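Local coordinates for protein 2-dehydropantoate 2-reductase (Geobacter metallireducens, PDB 3HN2) that probably catalyses the NADPH-dependent reduction of ketopantoate (2-dehydropantoate) to pantoate, a step on the pathway to pantothenate, at residues Ala182-Leu187 / Asn229-Ala234; Asn108-Ala113 / Gly149-Arg154; Gln22-Asp27 / Arg167-Asp172. All coordinates share one frame; numbering follows the deposited sequence.

In the fold
The three contacts sample both halves of a two-domain reductase. In the Rossmann-type N-terminal domain, contact 2 sets helix 108-115 against the end of sheet strand 142-150 and the loop beyond it, and contact 3, about 23 Å away, joins the ends of helices 14-23 and 157-168. Contact 1 lies in the helical C-terminal domain, about 14 Å from contact 2 and 29 Å from contact 3, centre to centre. Along the chain, contact 3 opens first and closes after contact 2; contact 1 follows. Strand 142-150 leads into helix 157-168. One link between the domains is the 2.8 Å salt bridge of Arg183 NE (contact 1) with Glu109 OE2 (contact 2), joining helices 179-200 and 108-115.

Contact 1 (Ala182-Leu187 / Asn229-Ala234); sequences ARWEKL and NAQGLA
Trp184, on helix 179-200, reaches toward Gln231 and Leu233 in the loop after helix 211-229, and the backbones stay well apart, the nearest CA atoms being those of Trp184 and Asn229 at 9.1 Å. The contact belongs to the all-helical C-terminal domain of the ketopantoate reductase family, and it illustrates how one large aromatic side chain can span the distance between a helix and the connection between two others. The indole is swung out with CG anti to the carbonyl carbon (chi1 -84°), which carries its five-membered and benzo rings to the loop. Two neighbours meet it there, both approaching obliquely. Leu233 offers one methyl, CD1, which lies 4.4 Å from Trp184 CD1 in a loose apolar contact. Gln231 runs across the indole at about a right angle, its chain bent at chi2, and comes to rest with the amide plane only 13° from that of the ring. Its aliphatic CG is 3.9 Å from Trp184 NE1, while its amide NE2 lies 3.9 Å from Trp184 CZ2. These approaches are van der Waals contacts, and no hydrogen bond crosses between the segments. The amide nitrogen is instead bonded to the carbonyl of Gly227 in the last turn of helix 211-229, with a weaker bond to Tyr281 O, so backbone acceptors set the amide's position beside the indole. Helices 211-229 and 271-284 complete the surroundings: Val224 and Ala228 touch the indole from the first, Pro278 and Tyr281 from the second. One turn further along its own helix, Leu187 also leans on the tryptophan, its CD2 methyl standing 4.1 Å above one face of the indole and displaced toward the edge of the ring system.

Contact 2 (Asn108-Ala113 / Gly149-Arg154); sequences NEEALA and GEFLPR
Phe151 sets its ring against one side of helix 108-115, where three residues meet it obliquely. Its CD1 lies 3.8 Å from Glu109 CB and its CE1 3.6 Å from Glu110 CG. Across the ring, CE2 is 3.7 Å from the methyl CB of Ala113, one helical turn beyond Glu109. Glu110 crosses the phenyl group at about a right angle, its chain bent at chi2; the closest approach is made by CG, and the carboxylate plane is turned 59° from the ring. The phenyl group is carried out to the helix because CG stands anti to the backbone N (chi1 179°). Behind it, a backbone hydrogen bond to Ile121 ties Phe151 to strand 121-129, and the Ile121 side chain touches Phe151, Glu109 and Ala113, filling in between helix and sheet of the Rossmann-type domain. Glu109 has two roles: its CB touches the ring while its carboxylate turns away to a salt bridge with Arg183 of helix 179-200. Replacing Phe151 with an alanine would probably leave a gap beside Ala113 CB and the glutamate methylenes, and take from helix 108-115 its contact with the loop that follows strand 142-150. With no hydrogen bond between the segments, adhesion here rests on dispersion and the burial of carbon surface, even though two of the three helix residues are acidic.

Contact 3 (Gln22-Asp27 / Arg167-Asp172); sequences QRSGED and RQAGVD
Ser24 meets Ala169 with its hydroxyl held between the backbone N and the carbonyl carbon (chi1 53°), and the torsions of two glycines, Gly25 (phi 77°) and Gly170 (phi 92°), turn the chain just after each of these residues. The contact joins the C-terminal ends of two helices of the Rossmann-type domain: helix 14-23, which follows a glycine-rich turn consistent with a dinucleotide-binding loop, and helix 157-168. The second end is a Schellman motif. Gly170, whose N is bonded to Arg167 O at 3.2 Å, takes a conformation in which a side chain would press on the preceding carbonyl oxygen. The first end is closed by Gly25 N, bonded to Gln22 O at 2.9 Å.

Where the two ends touch, their CA atoms come within 5.4 Å, Ser24 to Ala169. Ser24 OG rests 3.3 Å from the methyl carbon of Ala169 and 3.5 Å from Ala169 CA, while Ser24 CB lies 3.9 Å from that same CA. The Gln168 carbonyl oxygen is more distant, 4.1 Å from Ser24 CB. Small side chains on both partners thus allow the turns to come close. Two residues beyond Ala169, Val171 is buried against Tyr17 and Leu20 of helix 14-23, adding a buried apolar contact between the same two parts of the fold.

Although a hydroxyl faces Ala169, no hydrogen bond crosses between the segments. Ser24 OG is bonded back into its own helix, to Leu21 O and also to Leu20 O, two carbonyls that can only accept and must share its single proton. The serine thereby spends its polarity on the last turn of helix 14-23, and what it presents to Ala169, just beyond helix 157-168, works as a compact surface for van der Waals contact.

Contact 1 (Ala182-Leu187 / Asn229-Ala234)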
loop_
_atom_site.group_PDB
_atom_site.type_symbol
_atom_site.label_atom_id
_atom_site.label_comp_id
_atom_site.label_asym_id
_atom_site.label_seq_id
_atom_site.Cartn_x
_atom_site.Cartn_y
_atom_site.Cartn_z
ATOM N N ALA A 182 -12.487 -3.329 15.040
ATOM C CA ALA A 182 -11.717 -3.798 13.890
ATOM C C ALA A 182 -12.545 -4.042 12.621
ATOM O O ALA A 182 -12.061 -3.794 11.510
ATOM C CB ALA A 182 -10.947 -5.051 14.272
ATOM N N ARG A 183 -13.775 -4.538 12.793
ATOM C CA ARG A 183 -14.745 -4.696 11.701
ATOM C C ARG A 183 -15.077 -3.330 11.104
ATOM O O ARG A 183 -15.047 -3.147 9.882
ATOM C CB ARG A 183 -16.035 -5.366 12.208
ATOM C CG ARG A 183 -15.914 -6.862 12.521
ATOM C CD ARG A 183 -16.413 -7.733 11.367
ATOM N NE ARG A 183 -15.610 -8.947 11.245
ATOM C CZ ARG A 183 -15.562 -9.721 10.165
ATOM N NH1 ARG A 183 -14.793 -10.802 10.164
ATOM N NH2 ARG A 183 -16.274 -9.421 9.086
ATOM N N TRP A 184 -15.370 -2.374 11.985
ATOM C CA TRP A 184 -15.654 -1.001 11.594
ATOM C C TRP A 184 -14.436 -0.303 10.993
ATOM O O TRP A 184 -14.577 0.552 10.118
ATOM C CB TRP A 184 -16.165 -0.208 12.794
ATOM C CG TRP A 184 -17.629 -0.369 13.035
ATOM C CD1 TRP A 184 -18.224 -1.160 13.979
ATOM C CD2 TRP A 184 -18.693 0.276 12.323
ATOM N NE1 TRP A 184 -19.592 -1.043 13.900
ATOM C CE2 TRP A 184 -19.908 -0.174 12.889
ATOM C CE3 TRP A 184 -18.740 1.180 11.254
ATOM C CZ2 TRP A 184 -21.157 0.258 12.428
ATOM C CZ3 TRP A 184 -19.985 1.613 10.796
ATOM C CH2 TRP A 184 -21.174 1.150 11.386
ATOM N N GLU A 185 -13.251 -0.674 11.472
ATOM C CA GLU A 185 -11.992 -0.168 10.941
ATOM C C GLU A 185 -11.827 -0.552 9.473
ATOM O O GLU A 185 -11.383 0.263 8.670
ATOM C CB GLU A 185 -10.808 -0.690 11.763
ATOM C CG GLU A 185 -10.694 -0.133 13.188
ATOM C CD GLU A 185 -9.403 -0.553 13.887
ATOM O OE1 GLU A 185 -8.899 -1.668 13.620
ATOM O OE2 GLU A 185 -8.890 0.236 14.711
ATOM N N LYS A 186 -12.204 -1.785 9.130
ATOM C CA LYS A 186 -12.118 -2.265 7.750
ATOM C C LYS A 186 -13.239 -1.704 6.882
ATOM O O LYS A 186 -13.083 -1.586 5.667
ATOM C CB LYS A 186 -12.131 -3.792 7.686
ATOM C CG LYS A 186 -11.370 -4.330 6.484
ATOM C CD LYS A 186 -11.933 -5.645 5.985
ATOM C CE LYS A 186 -11.340 -5.995 4.630
ATOM N NZ LYS A 186 -11.758 -7.342 4.154
ATOM N N LEU A 187 -14.364 -1.366 7.516
ATOM C CA LEU A 187 -15.494 -0.716 6.844
ATOM C C LEU A 187 -15.142 0.686 6.357
ATOM O O LEU A 187 -15.691 1.150 5.360
ATOM C CB LEU A 187 -16.724 -0.669 7.766
ATOM C CG LEU A 187 -17.932 -1.589 7.517
ATOM C CD1 LEU A 187 -17.654 -2.751 6.553
ATOM C CD2 LEU A 187 -18.527 -2.112 8.842
ATOM N N ASN A 229 -18.235 5.202 15.984
ATOM C CA ASN A 229 -17.954 5.747 17.309
ATOM C C ASN A 229 -19.140 5.775 18.259
ATOM O O ASN A 229 -18.960 5.797 19.479
ATOM C CB ASN A 229 -17.315 7.128 17.194
ATOM C CG ASN A 229 -15.868 7.054 16.765
ATOM O OD1 ASN A 229 -15.168 6.085 17.079
ATOM N ND2 ASN A 229 -15.404 8.080 16.043
ATOM N N ALA A 230 -20.344 5.755 17.702
ATOM C CA ALA A 230 -21.547 5.686 18.515
ATOM C C ALA A 230 -22.128 4.267 18.565
ATOM O O ALA A 230 -23.344 4.092 18.628
ATOM C CB ALA A 230 -22.575 6.681 18.012
ATOM N N GLN A 231 -21.251 3.261 18.561
ATOM C CA GLN A 231 -21.678 1.858 18.514
ATOM C C GLN A 231 -21.294 1.054 19.767
ATOM O O GLN A 231 -21.388 -0.180 19.784
ATOM C CB GLN A 231 -21.130 1.179 17.254
ATOM C CG GLN A 231 -22.088 0.193 16.606
ATOM C CD GLN A 231 -23.338 0.863 16.074
ATOM O OE1 GLN A 231 -24.453 0.434 16.364
ATOM N NE2 GLN A 231 -23.158 1.925 15.297
ATOM N N GLY A 232 -20.871 1.758 20.814
ATOM C CA GLY A 232 -20.475 1.117 22.065
ATOM C C GLY A 232 -19.098 0.486 21.986
ATOM O O GLY A 232 -18.856 -0.579 22.562
ATOM N N LEU A 233 -18.198 1.150 21.268
ATOM C CA LEU A 233 -16.826 0.690 21.126
ATOM C C LEU A 233 -16.039 1.016 22.386
ATOM O O LEU A 233 -16.260 2.060 23.005
ATOM C CB LEU A 233 -16.170 1.343 19.909
ATOM C CG LEU A 233 -16.145 0.610 18.559
ATOM C CD1 LEU A 233 -17.444 -0.133 18.235
ATOM C CD2 LEU A 233 -15.778 1.586 17.437
ATOM N N ALA A 234 -15.132 0.112 22.758
ATOM C CA ALA A 234 -14.274 0.283 23.930
ATOM C C ALA A 234 -13.318 1.470 23.767
ATOM O O ALA A 234 -13.055 2.200 24.725
ATOM C CB ALA A 234 -13.498 -0.996 24.211
#

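Contact 2 (Asn108-Ala113 / Gly149-Arg154)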
loop_
_atom_site.group_PDB
_atom_site.type_symbol
_atom_site.label_atom_id
_atom_site.label_comp_id
_atom_site.label_asym_id
_atom_site.label_seq_id
_atom_site.Cartn_x
_atom_site.Cartn_y
_atom_site.Cartn_z
ATOM N N ASN A 108 -22.401 -10.948 10.563
ATOM C CA ASN A 108 -21.970 -12.326 10.368
ATOM C C ASN A 108 -21.693 -13.026 11.687
ATOM O O ASN A 108 -22.176 -14.143 11.917
ATOM C CB ASN A 108 -20.732 -12.379 9.469
ATOM C CG ASN A 108 -20.945 -11.679 8.131
ATOM O OD1 ASN A 108 -22.028 -11.740 7.546
ATOM N ND2 ASN A 108 -19.908 -11.013 7.644
ATOM N N GLU A 109 -20.947 -12.350 12.559
ATOM C CA GLU A 109 -20.649 -12.874 13.889
ATOM C C GLU A 109 -21.920 -13.146 14.685
ATOM O O GLU A 109 -22.047 -14.187 15.319
ATOM C CB GLU A 109 -19.743 -11.920 14.671
ATOM C CG GLU A 109 -18.271 -11.993 14.292
ATOM C CD GLU A 109 -17.874 -11.029 13.151
ATOM O OE1 GLU A 109 -18.697 -10.206 12.688
ATOM O OE2 GLU A 109 -16.710 -11.095 12.719
ATOM N N GLU A 110 -22.858 -12.208 14.602
ATOM C CA GLU A 110 -24.084 -12.214 15.390
ATOM C C GLU A 110 -25.107 -13.231 14.888
ATOM O O GLU A 110 -25.835 -13.822 15.690
ATOM C CB GLU A 110 -24.704 -10.808 15.408
ATOM C CG GLU A 110 -23.848 -9.729 16.086
ATOM C CD GLU A 110 -22.878 -9.000 15.136
ATOM O OE1 GLU A 110 -22.546 -7.827 15.414
ATOM O OE2 GLU A 110 -22.443 -9.587 14.121
ATOM N N ALA A 111 -25.159 -13.419 13.567
ATOM C CA ALA A 111 -26.078 -14.369 12.941
ATOM C C ALA A 111 -25.747 -15.785 13.380
ATOM O O ALA A 111 -26.618 -16.510 13.866
ATOM C CB ALA A 111 -26.016 -14.260 11.428
ATOM N N LEU A 112 -24.473 -16.143 13.226
ATOM C CA LEU A 112 -23.926 -17.433 13.633
ATOM C C LEU A 112 -24.006 -17.648 15.139
ATOM O O LEU A 112 -24.129 -18.787 15.595
ATOM C CB LEU A 112 -22.464 -17.539 13.192
ATOM C CG LEU A 112 -22.115 -17.546 11.703
ATOM C CD1 LEU A 112 -20.643 -17.190 11.504
ATOM C CD2 LEU A 112 -22.435 -18.892 11.068
ATOM N N ALA A 113 -23.925 -16.557 15.901
ATOM C CA ALA A 113 -24.054 -16.601 17.358
ATOM C C ALA A 113 -25.482 -16.924 17.790
ATOM O O ALA A 113 -25.685 -17.699 18.720
ATOM C CB ALA A 113 -23.595 -15.297 17.977
ATOM N N GLY A 149 -10.585 -11.777 16.663
ATOM C CA GLY A 149 -11.314 -11.408 17.875
ATOM C C GLY A 149 -12.375 -12.434 18.255
ATOM O O GLY A 149 -12.923 -13.132 17.403
ATOM N N GLU A 150 -12.674 -12.536 19.538
ATOM C CA GLU A 150 -13.800 -13.369 19.944
ATOM C C GLU A 150 -15.051 -12.519 20.088
ATOM O O GLU A 150 -14.998 -11.409 20.631
ATOM C CB GLU A 150 -13.500 -14.151 21.221
ATOM C CG GLU A 150 -12.899 -13.351 22.351
ATOM C CD GLU A 150 -12.664 -14.182 23.598
ATOM O OE1 GLU A 150 -12.091 -13.625 24.552
ATOM O OE2 GLU A 150 -13.051 -15.375 23.632
ATOM N N PHE A 151 -16.163 -13.025 19.560
ATOM C CA PHE A 151 -17.444 -12.349 19.688
ATOM C C PHE A 151 -17.845 -12.181 21.161
ATOM O O PHE A 151 -18.039 -11.061 21.627
ATOM C CB PHE A 151 -18.533 -13.075 18.898
ATOM C CG PHE A 151 -19.885 -12.433 19.012
ATOM C CD1 PHE A 151 -20.135 -11.202 18.401
ATOM C CD2 PHE A 151 -20.908 -13.048 19.740
ATOM C CE1 PHE A 151 -21.376 -10.594 18.509
ATOM C CE2 PHE A 151 -22.159 -12.447 19.853
ATOM C CZ PHE A 151 -22.396 -11.217 19.233
ATOM N N LEU A 152 -17.953 -13.290 21.887
ATOM C CA LEU A 152 -18.147 -13.230 23.329
ATOM C C LEU A 152 -16.763 -13.237 23.978
ATOM O O LEU A 152 -15.981 -14.164 23.756
ATOM C CB LEU A 152 -19.008 -14.400 23.814
ATOM C CG LEU A 152 -20.138 -14.139 24.826
ATOM C CD1 LEU A 152 -19.635 -14.191 26.268
ATOM C CD2 LEU A 152 -20.895 -12.833 24.540
ATOM N N PRO A 153 -16.456 -12.201 24.785
ATOM C CA PRO A 153 -15.077 -11.870 25.159
ATOM C C PRO A 153 -14.455 -12.711 26.287
ATOM O O PRO A 153 -13.820 -12.148 27.189
ATOM C CB PRO A 153 -15.192 -10.404 25.593
ATOM C CG PRO A 153 -16.557 -10.309 26.176
ATOM C CD PRO A 153 -17.425 -11.273 25.401
ATOM N N ARG A 154 -14.605 -14.036 26.234
ATOM C CA ARG A 154 -14.020 -14.890 27.278
ATOM C C ARG A 154 -12.742 -15.654 26.908
ATOM O O ARG A 154 -12.767 -16.732 26.306
ATOM C CB ARG A 154 -15.068 -15.792 27.942
ATOM C CG ARG A 154 -15.981 -15.045 28.918
ATOM C CD ARG A 154 -15.184 -14.200 29.921
ATOM N NE ARG A 154 -14.929 -14.908 31.172
ATOM C CZ ARG A 154 -15.628 -14.729 32.290
ATOM N NH1 ARG A 154 -16.628 -13.855 32.324
ATOM N NH2 ARG A 154 -15.326 -15.422 33.382
#

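Contact 3 (Gln22-Asp27 / Arg167-Asp172)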
loop_
_atom_site.group_PDB
_atom_site.type_symbol
_atom_site.label_atom_id
_atom_site.label_comp_id
_atom_site.label_asym_id
_atom_site.label_seq_id
_atom_site.Cartn_x
_atom_site.Cartn_y
_atom_site.Cartn_z
ATOM N N GLN A 22 -3.427 -26.628 5.407
ATOM C CA GLN A 22 -2.991 -28.020 5.226
ATOM C C GLN A 22 -1.541 -28.158 4.747
ATOM O O GLN A 22 -0.917 -29.194 4.978
ATOM C CB GLN A 22 -3.955 -28.834 4.349
ATOM C CG GLN A 22 -3.720 -28.766 2.852
ATOM C CD GLN A 22 -4.459 -29.858 2.093
ATOM O OE1 GLN A 22 -3.842 -30.681 1.422
ATOM N NE2 GLN A 22 -5.784 -29.872 2.201
ATOM N N ARG A 23 -1.010 -27.113 4.103
ATOM C CA ARG A 23 0.390 -27.094 3.660
ATOM C C ARG A 23 1.335 -27.168 4.854
ATOM O O ARG A 23 2.434 -27.704 4.743
ATOM C CB ARG A 23 0.684 -25.845 2.830
ATOM C CG ARG A 23 1.855 -25.973 1.858
ATOM C CD ARG A 23 3.127 -25.318 2.381
ATOM N NE ARG A 23 2.991 -23.869 2.537
ATOM C CZ ARG A 23 3.265 -22.973 1.592
ATOM N NH1 ARG A 23 3.108 -21.679 1.842
ATOM N NH2 ARG A 23 3.695 -23.364 0.397
ATOM N N SER A 24 0.889 -26.634 5.990
ATOM C CA SER A 24 1.608 -26.755 7.256
ATOM C C SER A 24 1.043 -27.880 8.139
ATOM O O SER A 24 1.270 -27.911 9.351
ATOM C CB SER A 24 1.591 -25.423 8.000
ATOM O OG SER A 24 0.268 -24.953 8.129
ATOM N N GLY A 25 0.307 -28.799 7.523
ATOM C CA GLY A 25 -0.109 -30.028 8.189
ATOM C C GLY A 25 -1.265 -29.871 9.153
ATOM O O GLY A 25 -1.134 -30.144 10.348
ATOM N N GLU A 26 -2.398 -29.421 8.628
ATOM C CA GLU A 26 -3.627 -29.374 9.396
ATOM C C GLU A 26 -4.649 -30.218 8.652
ATOM O O GLU A 26 -4.618 -30.292 7.418
ATOM C CB GLU A 26 -4.114 -27.935 9.548
ATOM C CG GLU A 26 -4.431 -27.520 10.979
ATOM C CD GLU A 26 -3.193 -27.229 11.821
ATOM O OE1 GLU A 26 -3.206 -27.538 13.033
ATOM O OE2 GLU A 26 -2.210 -26.683 11.276
ATOM N N ASP A 27 -5.542 -30.862 9.401
ATOM C CA ASP A 27 -6.540 -31.753 8.820
ATOM C C ASP A 27 -7.681 -30.933 8.222
ATOM O O ASP A 27 -8.704 -30.694 8.867
ATOM C CB ASP A 27 -7.044 -32.749 9.870
ATOM C CG ASP A 27 -7.695 -33.979 9.256
ATOM O OD1 ASP A 27 -7.657 -34.139 8.016
ATOM O OD2 ASP A 27 -8.246 -34.793 10.024
ATOM N N ARG A 167 -0.064 -18.236 12.201
ATOM C CA ARG A 167 1.336 -17.793 12.096
ATOM C C ARG A 167 2.293 -18.924 11.725
ATOM O O ARG A 167 3.258 -18.705 10.991
ATOM C CB ARG A 167 1.799 -17.102 13.381
ATOM C CG ARG A 167 1.254 -15.684 13.566
ATOM C CD ARG A 167 1.927 -14.953 14.732
ATOM N NE ARG A 167 1.651 -15.585 16.026
ATOM C CZ ARG A 167 0.784 -15.132 16.932
ATOM N NH1 ARG A 167 0.613 -15.792 18.072
ATOM N NH2 ARG A 167 0.086 -14.025 16.711
ATOM N N GLN A 168 2.005 -20.128 12.226
ATOM C CA GLN A 168 2.709 -21.357 11.839
ATOM C C GLN A 168 2.555 -21.671 10.352
ATOM O O GLN A 168 3.452 -22.252 9.736
ATOM C CB GLN A 168 2.184 -22.542 12.651
ATOM C CG GLN A 168 2.796 -22.684 14.037
ATOM C CD GLN A 168 4.164 -23.334 14.009
ATOM O OE1 GLN A 168 4.350 -24.391 13.402
ATOM N NE2 GLN A 168 5.131 -22.707 14.670
ATOM N N ALA A 169 1.413 -21.279 9.791
ATOM C CA ALA A 169 1.088 -21.530 8.394
ATOM C C ALA A 169 1.601 -20.420 7.479
ATOM O O ALA A 169 1.433 -20.493 6.267
ATOM C CB ALA A 169 -0.417 -21.706 8.230
ATOM N N GLY A 170 2.225 -19.401 8.065
ATOM C CA GLY A 170 2.818 -18.309 7.294
ATOM C C GLY A 170 1.883 -17.138 7.067
ATOM O O GLY A 170 2.130 -16.299 6.192
ATOM N N VAL A 171 0.805 -17.089 7.850
ATOM C CA VAL A 171 -0.148 -15.983 7.807
ATOM C C VAL A 171 0.200 -15.004 8.925
ATOM O O VAL A 171 0.300 -15.397 10.089
ATOM C CB VAL A 171 -1.621 -16.477 7.952
ATOM C CG1 VAL A 171 -2.613 -15.319 7.828
ATOM C CG2 VAL A 171 -1.936 -17.544 6.913
ATOM N N ASP A 172 0.404 -13.738 8.563
ATOM C CA ASP A 172 0.677 -12.690 9.543
ATOM C C ASP A 172 -0.593 -12.432 10.353
ATOM O O ASP A 172 -1.522 -11.782 9.886
ATOM C CB ASP A 172 1.163 -11.418 8.839
ATOM C CG ASP A 172 1.613 -10.347 9.811
ATOM O OD1 ASP A 172 0.980 -9.274 9.838
ATOM O OD2 ASP A 172 2.602 -10.570 10.543
#